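PDB 6BLD: cytochrome P450 268A2 Cyp268A2 from Mycobacterium marinum, which belongs to the cytochrome P450 superfamily of haem-thiolate proteins, a mostly helical fold built around a protoporphyrin IX group that carries iron. Local coordinates for residues 275-286 with 349-357; 393-402 with 411-419. All coordinates share one frame; numbering follows the deposited sequence.

Contact 1. Residues 275-286 with 349-357; sequences ALTDFPSQKAWL and PERLDLSRS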
loop_
_atom_site.group_PDB
_atom_site.type_symbol
_atom_site.label_atom_id
_atom_site.label_comp_id
_atom_site.label_asym_id
_atom_site.label_seq_id
_atom_site.Cartn_x
_atom_site.Cartn_y
_atom_site.Cartn_z
ATOM N N ALA A 275 -15.610 -6.564 -5.375
ATOM C CA ALA A 275 -15.649 -7.948 -4.913
ATOM C C ALA A 275 -17.019 -8.305 -4.352
ATOM O O ALA A 275 -17.526 -9.407 -4.592
ATOM C CB ALA A 275 -14.561 -8.183 -3.865
ATOM N N LEU A 276 -17.631 -7.389 -3.597
ATOM C CA LEU A 276 -18.985 -7.626 -3.106
ATOM C C LEU A 276 -19.985 -7.712 -4.252
ATOM O O LEU A 276 -20.967 -8.460 -4.163
ATOM C CB LEU A 276 -19.390 -6.525 -2.127
ATOM C CG LEU A 276 -18.615 -6.467 -0.808
ATOM C CD1 LEU A 276 -19.144 -5.347 0.074
ATOM C CD2 LEU A 276 -18.682 -7.803 -0.082
ATOM N N THR A 277 -19.755 -6.962 -5.332
ATOM C CA THR A 277 -20.635 -7.042 -6.493
ATOM C C THR A 277 -20.439 -8.353 -7.244
ATOM O O THR A 277 -21.409 -8.963 -7.708
ATOM C CB THR A 277 -20.388 -5.851 -7.422
ATOM O OG1 THR A 277 -20.632 -4.631 -6.714
ATOM C CG2 THR A 277 -21.302 -5.917 -8.638
ATOM N N ASP A 278 -19.189 -8.804 -7.370
ATOM C CA ASP A 278 -18.895 -10.036 -8.090
ATOM C C ASP A 278 -19.278 -11.283 -7.306
ATOM O O ASP A 278 -19.409 -12.357 -7.903
ATOM C CB ASP A 278 -17.408 -10.090 -8.451
ATOM C CG ASP A 278 -17.004 -9.003 -9.428
ATOM O OD1 ASP A 278 -17.897 -8.437 -10.091
ATOM O OD2 ASP A 278 -15.793 -8.716 -9.534
ATOM N N PHE A 279 -19.459 -11.171 -5.991
ATOM C CA PHE A 279 -19.830 -12.302 -5.140
ATOM C C PHE A 279 -21.004 -11.888 -4.264
ATOM O O PHE A 279 -20.836 -11.616 -3.067
ATOM C CB PHE A 279 -18.645 -12.768 -4.293
ATOM C CG PHE A 279 -17.495 -13.304 -5.100
ATOM C CD1 PHE A 279 -16.532 -12.450 -5.611
ATOM C CD2 PHE A 279 -17.378 -14.662 -5.346
ATOM C CE1 PHE A 279 -15.475 -12.940 -6.354
ATOM C CE2 PHE A 279 -16.323 -15.158 -6.089
ATOM C CZ PHE A 279 -15.370 -14.295 -6.592
ATOM N N PRO A 280 -22.214 -11.830 -4.829
ATOM C CA PRO A 280 -23.377 -11.415 -4.025
ATOM C C PRO A 280 -23.662 -12.322 -2.841
ATOM O O PRO A 280 -24.123 -11.834 -1.801
ATOM C CB PRO A 280 -24.530 -11.438 -5.039
ATOM C CG PRO A 280 -23.875 -11.309 -6.371
ATOM C CD PRO A 280 -22.561 -12.016 -6.249
ATOM N N SER A 281 -23.412 -13.629 -2.965
ATOM C CA SER A 281 -23.649 -14.525 -1.838
ATOM C C SER A 281 -22.702 -14.232 -0.682
ATOM O O SER A 281 -23.052 -14.467 0.480
ATOM C CB SER A 281 -23.516 -15.984 -2.281
ATOM O OG SER A 281 -22.157 -16.390 -2.309
ATOM N N GLN A 282 -21.506 -13.720 -0.978
ATOM C CA GLN A 282 -20.594 -13.322 0.088
ATOM C C GLN A 282 -21.082 -12.058 0.785
ATOM O O GLN A 282 -20.939 -11.920 2.005
ATOM C CB GLN A 282 -19.188 -13.122 -0.474
ATOM C CG GLN A 282 -18.538 -14.402 -0.967
ATOM C CD GLN A 282 -18.287 -15.388 0.157
ATOM O OE1 GLN A 282 -18.629 -16.566 0.055
ATOM N NE2 GLN A 282 -17.701 -14.908 1.244
ATOM N N LYS A 283 -21.665 -11.127 0.027
ATOM C CA LYS A 283 -22.222 -9.924 0.638
ATOM C C LYS A 283 -23.417 -10.259 1.522
ATOM O O LYS A 283 -23.551 -9.717 2.625
ATOM C CB LYS A 283 -22.618 -8.920 -0.445
ATOM C CG LYS A 283 -23.170 -7.610 0.091
ATOM C CD LYS A 283 -24.171 -7.000 -0.876
ATOM C CE LYS A 283 -23.779 -5.584 -1.259
ATOM N NZ LYS A 283 -24.946 -4.800 -1.757
ATOM N N ALA A 284 -24.294 -11.153 1.057
ATOM C CA ALA A 284 -25.432 -11.564 1.873
ATOM C C ALA A 284 -24.982 -12.298 3.129
ATOM O O ALA A 284 -25.615 -12.173 4.182
ATOM C CB ALA A 284 -26.381 -12.439 1.053
ATOM N N TRP A 285 -23.891 -13.063 3.038
ATOM C CA TRP A 285 -23.359 -13.735 4.219
ATOM C C TRP A 285 -22.859 -12.727 5.247
ATOM O O TRP A 285 -23.121 -12.873 6.446
ATOM C CB TRP A 285 -22.239 -14.692 3.811
ATOM C CG TRP A 285 -21.541 -15.346 4.965
ATOM C CD1 TRP A 285 -21.906 -16.497 5.599
ATOM C CD2 TRP A 285 -20.351 -14.888 5.618
ATOM N NE1 TRP A 285 -21.017 -16.784 6.607
ATOM C CE2 TRP A 285 -20.054 -15.812 6.640
ATOM C CE3 TRP A 285 -19.509 -13.787 5.439
ATOM C CZ2 TRP A 285 -18.952 -15.667 7.479
ATOM C CZ3 TRP A 285 -18.415 -13.645 6.273
ATOM C CH2 TRP A 285 -18.146 -14.581 7.278
ATOM N N LEU A 286 -22.143 -11.695 4.795
ATOM C CA LEU A 286 -21.672 -10.666 5.715
ATOM C C LEU A 286 -22.837 -9.886 6.314
ATOM O O LEU A 286 -22.841 -9.589 7.513
ATOM C CB LEU A 286 -20.705 -9.725 4.995
ATOM C CG LEU A 286 -20.219 -8.497 5.763
ATOM C CD1 LEU A 286 -19.557 -8.905 7.071
ATOM C CD2 LEU A 286 -19.263 -7.678 4.905
ATOM N N PRO A 349 -7.898 -19.603 -3.485
ATOM C CA PRO A 349 -7.696 -18.156 -3.305
ATOM C C PRO A 349 -8.323 -17.319 -4.404
ATOM O O PRO A 349 -8.481 -16.105 -4.220
ATOM C CB PRO A 349 -6.169 -18.014 -3.297
ATOM C CG PRO A 349 -5.694 -19.156 -4.128
ATOM C CD PRO A 349 -6.656 -20.290 -3.883
ATOM N N GLU A 350 -8.685 -17.923 -5.538
ATOM C CA GLU A 350 -9.323 -17.190 -6.623
ATOM C C GLU A 350 -10.780 -16.855 -6.334
ATOM O O GLU A 350 -11.379 -16.075 -7.081
ATOM C CB GLU A 350 -9.228 -17.991 -7.922
ATOM C CG GLU A 350 -10.215 -19.147 -8.016
ATOM C CD GLU A 350 -9.776 -20.362 -7.220
ATOM O OE1 GLU A 350 -8.606 -20.400 -6.785
ATOM O OE2 GLU A 350 -10.602 -21.279 -7.029
ATOM N N ARG A 351 -11.361 -17.422 -5.281
ATOM C CA ARG A 351 -12.740 -17.155 -4.900
ATOM C C ARG A 351 -12.769 -16.327 -3.624
ATOM O O ARG A 351 -11.995 -16.575 -2.694
ATOM C CB ARG A 351 -13.518 -18.458 -4.697
ATOM C CG ARG A 351 -13.750 -19.240 -5.977
ATOM C CD ARG A 351 -14.617 -20.466 -5.733
ATOM N NE ARG A 351 -15.983 -20.119 -5.349
ATOM C CZ ARG A 351 -16.920 -19.709 -6.200
ATOM N NH1 ARG A 351 -16.641 -19.586 -7.491
ATOM N NH2 ARG A 351 -18.137 -19.421 -5.760
ATOM N N LEU A 352 -13.662 -15.342 -3.587
ATOM C CA LEU A 352 -13.808 -14.508 -2.401
ATOM C C LEU A 352 -14.519 -15.292 -1.307
ATOM O O LEU A 352 -15.657 -15.737 -1.491
ATOM C CB LEU A 352 -14.578 -13.234 -2.738
ATOM C CG LEU A 352 -14.596 -12.153 -1.652
ATOM C CD1 LEU A 352 -13.262 -11.425 -1.602
ATOM C CD2 LEU A 352 -15.736 -11.175 -1.884
ATOM N N ASP A 353 -13.848 -15.468 -0.170
ATOM C CA ASP A 353 -14.406 -16.172 0.985
ATOM C C ASP A 353 -14.202 -15.281 2.207
ATOM O O ASP A 353 -13.160 -15.340 2.865
ATOM C CB ASP A 353 -13.762 -17.544 1.164
ATOM C CG ASP A 353 -14.373 -18.331 2.308
ATOM O OD1 ASP A 353 -15.469 -17.955 2.776
ATOM O OD2 ASP A 353 -13.757 -19.327 2.740
ATOM N N LEU A 354 -15.210 -14.459 2.509
ATOM C CA LEU A 354 -15.170 -13.567 3.661
ATOM C C LEU A 354 -15.169 -14.315 4.988
ATOM O O LEU A 354 -14.989 -13.684 6.035
ATOM C CB LEU A 354 -16.356 -12.601 3.611
ATOM C CG LEU A 354 -16.527 -11.798 2.318
ATOM C CD1 LEU A 354 -17.738 -10.876 2.404
ATOM C CD2 LEU A 354 -15.267 -11.005 2.004
ATOM N N SER A 355 -15.376 -15.630 4.972
ATOM C CA SER A 355 -15.308 -16.459 6.165
ATOM C C SER A 355 -13.958 -17.144 6.325
ATOM O O SER A 355 -13.795 -17.950 7.245
ATOM C CB SER A 355 -16.414 -17.515 6.139
ATOM O OG SER A 355 -16.072 -18.588 5.280
ATOM N N ARG A 356 -12.996 -16.844 5.455
ATOM C CA ARG A 356 -11.729 -17.566 5.447
ATOM C C ARG A 356 -11.030 -17.447 6.795
ATOM O O ARG A 356 -10.710 -16.342 7.246
ATOM C CB ARG A 356 -10.828 -17.041 4.331
ATOM C CG ARG A 356 -9.624 -17.928 4.047
ATOM C CD ARG A 356 -8.664 -17.273 3.068
ATOM N NE ARG A 356 -9.324 -16.896 1.821
ATOM C CZ ARG A 356 -9.568 -17.737 0.821
ATOM N NH1 ARG A 356 -9.207 -19.008 0.921
ATOM N NH2 ARG A 356 -10.172 -17.307 -0.278
ATOM N N SER A 357 -10.809 -18.590 7.440
ATOM C CA SER A 357 -10.110 -18.654 8.716
ATOM C C SER A 357 -9.359 -19.977 8.808
ATOM O O SER A 357 -9.976 -21.046 8.732
ATOM C CB SER A 357 -11.088 -18.505 9.882
ATOM O OG SER A 357 -10.403 -18.180 11.078
#
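Leu352 CB sits over one face of the Phe279 ring, displaced toward its rim, in a CH-pi contact 3.7 Å from the ring centroid and 15° off the normal. Ala275 O meets the same ring at its edge, and Trp304 of helix 290-305 packs against it with its plane almost perpendicular. A second flat group, the Trp285 indole, is approached obliquely: its CZ2 touches Ser355 CB at 3.4 Å, and its CZ3 touches Leu354 CB at 3.5 Å. Arg293 makes a cation-pi contact with this indole. The guanidinium of Arg356 has Asp353 CB on one face.

Leu352 and Leu354 pack between the two aromatic rings. Leu352 has CG anti to its backbone N (chi1 -170°), and this carries CD2 to Ala275 CB at 3.8 Å. Leu354 runs antiparallel to the Gln282 side chain, its CD1 lying 3.9 Å from Gln282 CB.

The loop carries its own brace. Asp353 OD1 accepts from Ser355 N at 3.2 Å, well above the carboxylate plane, forming an Asx turn. Ser355 OG donates to the same oxygen at 2.7 Å, on its syn side; two donors on one oxygen probably help to hold the type I beta turn from Asp353 to Arg356.

Behind the loop, Glu300 makes a salt bridge to Arg356 NE and accepts a hydrogen bond from Asp353 N, while Arg303 bonds Pro349 O. Glu300 and Arg303 are the Glu and Arg of the ExxR motif; with Arg356 they are consistent with the Glu-Arg-Arg triad of P450s, in the loop that leads to the meander.

Contact 2. Residues 393-402 with 411-419; sequences LPDIQAGDPV and AIRSMPCTF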
loop_
_atom_site.group_PDB
_atom_site.type_symbol
_atom_site.label_atom_id
_atom_site.label_comp_id
_atom_site.label_asym_id
_atom_site.label_seq_id
_atom_site.Cartn_x
_atom_site.Cartn_y
_atom_site.Cartn_z
ATOM N N LEU A 393 -26.875 2.418 1.779
ATOM C CA LEU A 393 -27.080 2.043 0.381
ATOM C C LEU A 393 -27.061 0.526 0.251
ATOM O O LEU A 393 -26.080 -0.054 -0.240
ATOM C CB LEU A 393 -26.024 2.685 -0.518
ATOM C CG LEU A 393 -26.048 4.212 -0.449
ATOM C CD1 LEU A 393 -25.056 4.842 -1.413
ATOM C CD2 LEU A 393 -27.458 4.692 -0.730
ATOM N N PRO A 394 -28.143 -0.150 0.651
ATOM C CA PRO A 394 -28.138 -1.623 0.629
ATOM C C PRO A 394 -28.040 -2.220 -0.763
ATOM O O PRO A 394 -27.634 -3.381 -0.886
ATOM C CB PRO A 394 -29.473 -1.992 1.299
ATOM C CG PRO A 394 -29.915 -0.760 2.021
ATOM C CD PRO A 394 -29.398 0.386 1.201
ATOM N N ASP A 395 -28.383 -1.472 -1.814
ATOM C CA ASP A 395 -28.374 -1.993 -3.176
ATOM C C ASP A 395 -27.209 -1.458 -4.001
ATOM O O ASP A 395 -27.283 -1.448 -5.234
ATOM C CB ASP A 395 -29.699 -1.677 -3.871
ATOM C CG ASP A 395 -30.896 -1.871 -2.961
ATOM O OD1 ASP A 395 -30.947 -2.899 -2.253
ATOM O OD2 ASP A 395 -31.786 -0.995 -2.953
ATOM N N ILE A 396 -26.128 -1.017 -3.351
ATOM C CA ILE A 396 -25.004 -0.448 -4.084
ATOM C C ILE A 396 -24.280 -1.544 -4.855
ATOM O O ILE A 396 -24.122 -2.675 -4.372
ATOM C CB ILE A 396 -24.052 0.299 -3.132
ATOM C CG1 ILE A 396 -22.981 1.048 -3.929
ATOM C CG2 ILE A 396 -23.409 -0.655 -2.135
ATOM C CD1 ILE A 396 -22.011 1.827 -3.072
ATOM N N GLN A 397 -23.851 -1.218 -6.073
ATOM C CA GLN A 397 -23.135 -2.146 -6.934
ATOM C C GLN A 397 -22.074 -1.385 -7.714
ATOM O O GLN A 397 -22.313 -0.261 -8.164
ATOM C CB GLN A 397 -24.085 -2.861 -7.904
ATOM C CG GLN A 397 -24.914 -3.961 -7.264
ATOM C CD GLN A 397 -24.736 -5.296 -7.956
ATOM O OE1 GLN A 397 -24.883 -5.403 -9.174
ATOM N NE2 GLN A 397 -24.414 -6.323 -7.180
ATOM N N ALA A 398 -20.907 -2.002 -7.874
ATOM C CA ALA A 398 -19.795 -1.380 -8.576
ATOM C C ALA A 398 -19.907 -1.616 -10.076
ATOM O O ALA A 398 -20.321 -2.690 -10.520
ATOM C CB ALA A 398 -18.461 -1.920 -8.061
ATOM N N GLY A 399 -19.530 -0.607 -10.850
ATOM C CA GLY A 399 -19.518 -0.690 -12.298
ATOM C C GLY A 399 -18.201 -1.201 -12.840
ATOM O O GLY A 399 -17.477 -1.951 -12.179
ATOM N N ASP A 400 -17.887 -0.787 -14.063
ATOM C CA ASP A 400 -16.654 -1.213 -14.717
ATOM C C ASP A 400 -15.468 -0.454 -14.136
ATOM O O ASP A 400 -15.401 0.773 -14.280
ATOM C CB ASP A 400 -16.735 -0.975 -16.219
ATOM C CG ASP A 400 -17.387 -2.126 -16.958
ATOM O OD1 ASP A 400 -17.350 -3.264 -16.446
ATOM O OD2 ASP A 400 -17.934 -1.889 -18.056
ATOM N N PRO A 401 -14.523 -1.125 -13.487
ATOM C CA PRO A 401 -13.360 -0.420 -12.943
ATOM C C PRO A 401 -12.320 -0.138 -14.015
ATOM O O PRO A 401 -12.169 -0.881 -14.988
ATOM C CB PRO A 401 -12.809 -1.395 -11.891
ATOM C CG PRO A 401 -13.773 -2.570 -11.857
ATOM C CD PRO A 401 -14.494 -2.557 -13.161
ATOM N N VAL A 402 -11.601 0.962 -13.820
ATOM C CA VAL A 402 -10.480 1.342 -14.670
ATOM C C VAL A 402 -9.220 1.136 -13.839
ATOM O O VAL A 402 -8.921 1.926 -12.936
ATOM C CB VAL A 402 -10.596 2.785 -15.172
ATOM C CG1 VAL A 402 -9.382 3.154 -16.011
ATOM C CG2 VAL A 402 -11.876 2.967 -15.972
ATOM N N ALA A 411 -4.254 -0.555 -8.287
ATOM C CA ALA A 411 -5.098 0.616 -8.115
ATOM C C ALA A 411 -6.223 0.649 -9.140
ATOM O O ALA A 411 -6.090 0.145 -10.259
ATOM C CB ALA A 411 -4.275 1.906 -8.221
ATOM N N ILE A 412 -7.335 1.261 -8.740
ATOM C CA ILE A 412 -8.467 1.524 -9.618
ATOM C C ILE A 412 -8.559 3.032 -9.807
ATOM O O ILE A 412 -8.785 3.773 -8.840
ATOM C CB ILE A 412 -9.776 0.956 -9.050
ATOM C CG1 ILE A 412 -9.755 -0.575 -9.075
ATOM C CG2 ILE A 412 -10.968 1.485 -9.830
ATOM C CD1 ILE A 412 -10.947 -1.215 -8.391
ATOM N N ARG A 413 -8.371 3.489 -11.046
ATOM C CA ARG A 413 -8.419 4.922 -11.323
ATOM C C ARG A 413 -9.820 5.478 -11.096
ATOM O O ARG A 413 -9.996 6.475 -10.386
ATOM C CB ARG A 413 -7.955 5.193 -12.756
ATOM C CG ARG A 413 -8.056 6.651 -13.183
ATOM C CD ARG A 413 -7.251 7.559 -12.266
ATOM N NE ARG A 413 -5.850 7.157 -12.190
ATOM C CZ ARG A 413 -5.057 7.409 -11.154
ATOM N NH1 ARG A 413 -5.528 8.063 -10.102
ATOM N NH2 ARG A 413 -3.795 7.005 -11.168
ATOM N N SER A 414 -10.826 4.848 -11.694
ATOM C CA SER A 414 -12.206 5.272 -11.527
ATOM C C SER A 414 -13.110 4.058 -11.669
ATOM O O SER A 414 -12.736 3.046 -12.267
ATOM C CB SER A 414 -12.593 6.355 -12.541
ATOM O OG SER A 414 -12.453 5.879 -13.866
ATOM N N MET A 415 -14.310 4.173 -11.109
ATOM C CA MET A 415 -15.265 3.075 -11.111
ATOM C C MET A 415 -16.648 3.596 -10.748
ATOM O O MET A 415 -16.873 4.019 -9.607
ATOM C CB MET A 415 -14.830 1.982 -10.133
ATOM C CG MET A 415 -15.790 0.810 -10.030
ATOM S SD MET A 415 -15.187 -0.454 -8.891
ATOM C CE MET A 415 -15.357 0.389 -7.322
ATOM N N PRO A 416 -17.592 3.595 -11.683
ATOM C CA PRO A 416 -18.946 4.048 -11.359
ATOM C C PRO A 416 -19.645 3.071 -10.427
ATOM O O PRO A 416 -19.300 1.890 -10.339
ATOM C CB PRO A 416 -19.639 4.109 -12.725
ATOM C CG PRO A 416 -18.887 3.129 -13.567
ATOM C CD PRO A 416 -17.462 3.176 -13.090
ATOM N N CYS A 417 -20.638 3.591 -9.710
ATOM C CA CYS A 417 -21.421 2.787 -8.786
ATOM C C CYS A 417 -22.888 3.163 -8.912
ATOM O O CYS A 417 -23.222 4.329 -9.143
ATOM C CB CYS A 417 -20.948 2.968 -7.336
ATOM S SG CYS A 417 -21.204 4.618 -6.647
ATOM N N THR A 418 -23.756 2.166 -8.770
ATOM C CA THR A 418 -25.195 2.351 -8.852
ATOM C C THR A 418 -25.844 1.891 -7.554
ATOM O O THR A 418 -25.377 0.948 -6.910
ATOM C CB THR A 418 -25.795 1.571 -10.028
ATOM O OG1 THR A 418 -25.440 0.188 -9.913
ATOM C CG2 THR A 418 -25.276 2.116 -11.350
ATOM N N PHE A 419 -26.924 2.568 -7.176
ATOM C CA PHE A 419 -27.679 2.207 -5.981
ATOM C C PHE A 419 -29.084 2.799 -6.027
ATOM O O PHE A 419 -29.706 3.023 -4.989
ATOM C CB PHE A 419 -26.950 2.671 -4.716
ATOM C CG PHE A 419 -26.520 4.111 -4.751
ATOM C CD1 PHE A 419 -27.383 5.117 -4.347
ATOM C CD2 PHE A 419 -25.249 4.457 -5.180
ATOM C CE1 PHE A 419 -26.989 6.441 -4.376
ATOM C CE2 PHE A 419 -24.849 5.780 -5.210
ATOM C CZ PHE A 419 -25.720 6.772 -4.808
HETATM O O HOH W 1 -29.426 1.243 -2.000
#
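Phe419 holds its CG between the backbone N and the carbonyl carbon (chi1 50°), while Leu393 turns its CG beside its own N (chi1 -60°); together these bring Leu393 CD1 over the centre of the phenyl face, 3.6 Å from the centroid, in a CH-pi contact. Met415 reaches differently: its chain runs fully extended through chi2 and bends only at chi3 (70°), which lays SD 3.7 Å from Ala398 CB and 3.9 Å from Pro401 CG.

Backbone pairing joins these side-chain contacts. Gln397 and Thr418 form an antiparallel hydrogen-bonded pair, with Gln397 N to Thr418 O at 2.8 Å and Thr418 N to Gln397 O at 2.9 Å; Ala398 faces Cys417 in the next, non-hydrogen-bonded, pair. The result is an antiparallel pairing within the small C-terminal sheet of the P450 fold, in which strands 151-152, 397-398 and 402-404 all pair with 411-418, and Phe153 covers Ile396, Met415 and Cys417.

Past Gly399 the pairing becomes irregular; the chain turns a corner at Arg413. Val402 N still bonds Ser414 O at 2.8 Å, and Val402 CG2 lies 3.6 Å from Ser414 OG, yet the buried Ser414 N finds no partner in the model. Arg413 leads its guanidinium away from Val402 to Asp185 and Asp192, salt bridges that tie the corner to the chain around residues 185-192.

How the contacts relate
Contacts 1 and 2 follow one another along the chain, their centres 16 Å apart. They meet directly: Thr277 OG1 is 2.9 Å from Ala398 N, probably a hydrogen bond, and Lys283 NZ, on helix 280-288, approaches Pro394 O at 3.2 Å in a weak bond. Helix 247-278 is common to both: its end enters contact 1, while residues of contact 2 pack on its Gln267, His271, Lys274 and Thr277. Its Ala260 and Thr264 line the pocket of (3E,5E)-6,10-dimethylundeca-3,5,9-trien-2-one, none of whose residues falls in either contact. The side chains of Leu352 and Ala411 stay about 13 and 12 Å from the haem; Phe408, between the segments of contact 2, reaches the ligand, about 11 Å from Ala411.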